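Local coordinates for multidrug resistance protein (Vibrio cholerae, PDB 1YC9) that forms a trimeric outer membrane channel for multidrug efflux and probably contributes to resistance to puromycin, acriflavine and tetraphenylarsonium chloride, at residues A[180-183]-A[188-191]. The protein carries 1 engineered substitution. Sequence-based numbering, arbitrary orientation.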
ATOM      1  N   LYS A 180     -41.107 -18.046  38.164  1.00 37.48           N
ATOM      2  CA  LYS A 180     -41.874 -18.140  39.400  1.00 37.42           C
ATOM      3  C   LYS A 180     -43.355 -17.886  39.077  1.00 37.38           C
ATOM      4  O   LYS A 180     -44.246 -18.635  39.526  1.00 37.72           O
ATOM      5  CB  LYS A 180     -41.329 -17.161  40.455  1.00 37.69           C
ATOM      6  N   ARG A 181     -43.621 -16.895  38.225  1.00 36.40           N
ATOM      7  CA  ARG A 181     -44.981 -16.612  37.808  1.00 36.42           C
ATOM      8  C   ARG A 181     -45.618 -17.732  37.010  1.00 35.83           C
ATOM      9  O   ARG A 181     -46.768 -18.098  37.275  1.00 34.49           O
ATOM     10  CB  ARG A 181     -45.069 -15.345  36.988  1.00 36.82           C
ATOM     11  CG  ARG A 181     -44.904 -14.096  37.866  1.00 41.12           C
ATOM     12  CD  ARG A 181     -44.950 -12.807  37.093  1.00 45.52           C
ATOM     13  NE  ARG A 181     -46.187 -12.611  36.315  1.00 49.06           N
ATOM     14  CZ  ARG A 181     -47.089 -11.651  36.515  1.00 50.39           C
ATOM     15  NH1 ARG A 181     -46.960 -10.774  37.498  1.00 54.53           N
ATOM     16  NH2 ARG A 181     -48.143 -11.575  35.727  1.00 50.60           N
ATOM     17  N   TYR A 182     -44.900 -18.227  36.001  1.00 33.37           N
ATOM     18  CA  TYR A 182     -45.385 -19.317  35.187  1.00 33.14           C
ATOM     19  C   TYR A 182     -45.701 -20.540  36.095  1.00 32.59           C
ATOM     20  O   TYR A 182     -46.704 -21.212  35.903  1.00 32.42           O
ATOM     21  CB  TYR A 182     -44.341 -19.656  34.136  1.00 32.43           C
ATOM     22  CG  TYR A 182     -44.560 -20.936  33.433  1.00 30.02           C
ATOM     23  CD1 TYR A 182     -45.603 -21.082  32.540  1.00 30.19           C
ATOM     24  CD2 TYR A 182     -43.718 -22.029  33.655  1.00 30.93           C
ATOM     25  CE1 TYR A 182     -45.806 -22.261  31.868  1.00 29.74           C
ATOM     26  CE2 TYR A 182     -43.930 -23.232  32.984  1.00 30.27           C
ATOM     27  CZ  TYR A 182     -44.962 -23.329  32.105  1.00 28.67           C
ATOM     28  OH  TYR A 182     -45.215 -24.484  31.430  1.00 29.95           O
ATOM     29  N   ALA A 183     -44.841 -20.789  37.068  1.00 33.49           N
ATOM     30  CA  ALA A 183     -45.010 -21.882  38.021  1.00 35.19           C
ATOM     31  C   ALA A 183     -46.318 -21.730  38.799  1.00 37.12           C
ATOM     32  O   ALA A 183     -46.964 -22.740  39.122  1.00 36.31           O
ATOM     33  CB  ALA A 183     -43.841 -21.960  38.996  1.00 35.58           C
ATOM     34  N   THR A 188     -47.285 -17.389  30.810  1.00 36.21           N
ATOM     35  CA  THR A 188     -47.186 -18.460  29.830  1.00 35.50           C
ATOM     36  C   THR A 188     -45.755 -18.968  29.687  1.00 33.95           C
ATOM     37  O   THR A 188     -44.803 -18.324  30.128  1.00 32.27           O
ATOM     38  CB  THR A 188     -47.721 -17.993  28.463  1.00 36.07           C
ATOM     39  OG1 THR A 188     -47.147 -18.794  27.424  1.00 39.29           O
ATOM     40  CG2 THR A 188     -47.218 -16.593  28.145  1.00 37.64           C
ATOM     41  N   LEU A 189     -45.622 -20.133  29.065  1.00 31.78           N
ATOM     42  CA  LEU A 189     -44.317 -20.742  28.778  1.00 30.80           C
ATOM     43  C   LEU A 189     -43.610 -19.978  27.623  1.00 31.28           C
ATOM     44  O   LEU A 189     -42.393 -19.924  27.571  1.00 30.10           O
ATOM     45  CB  LEU A 189     -44.490 -22.214  28.395  1.00 29.87           C
ATOM     46  CG  LEU A 189     -43.214 -23.018  28.170  1.00 27.75           C
ATOM     47  CD1 LEU A 189     -42.193 -22.948  29.315  1.00 24.17           C
ATOM     48  CD2 LEU A 189     -43.554 -24.468  27.909  1.00 28.57           C
ATOM     49  N   GLY A 190     -44.406 -19.433  26.716  1.00 32.69           N
ATOM     50  CA  GLY A 190     -43.934 -18.591  25.622  1.00 33.30           C
ATOM     51  C   GLY A 190     -43.117 -17.423  26.106  1.00 33.62           C
ATOM     52  O   GLY A 190     -42.025 -17.191  25.606  1.00 35.28           O
ATOM     53  N   SER A 191     -43.621 -16.728  27.112  1.00 33.45           N
ATOM     54  CA  SER A 191     -42.949 -15.609  27.725  1.00 33.23           C
ATOM     55  C   SER A 191     -41.668 -16.033  28.366  1.00 32.23           C
ATOM     56  O   SER A 191     -40.646 -15.386  28.197  1.00 30.91           O
ATOM     57  CB  SER A 191     -43.841 -14.933  28.767  1.00 33.67           C
ATOM     58  OG  SER A 191     -44.967 -14.396  28.110  1.00 36.53           O
TER
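Tyr-182 and Leu-189 meet across the helix-turn-helix hairpin at one end of the long alpha-helical barrel of this outer membrane factor, where helix 117-183 stops and helix 189-223 sets out after a short turn. The hairpin is a worked example of how one aromatic side chain can lie across a short turn. The tight part of the contact is where Tyr-182 CD1 lies 3.6 Å from Thr-188 C and Tyr-182 CE1 comes within 3.5 Å of Leu-189 N, so the ring leans obliquely on the peptide that starts the second helix; Leu-189 CB joins it, 3.7 Å from Tyr-182 CE1. Having CG anti to the backbone N (chi1 167°) carries the Tyr-182 ring across to that peptide. Toward the hydroxyl end the fit slackens. There the apolar branches of Leu-189 slant past the ring, CD1 keeping 3.9 Å from Tyr-182 CZ and CD2 3.9 Å from Tyr-182 OH; Tyr-182 itself stays exposed, and the contact lies at the surface. Thr-188 and Leu-189 also pack on Arg-390 and Ile-386 of a neighbouring subunit, whereas Arg-181 makes a cation-pi contact with Tyr-391 of its own chain. Thr-188 turns its CB away from the first helix and serves as N-cap of the second: its OG1 accepts from Gly-190 N at 2.9 Å, with a bent N-H...O angle of 143°.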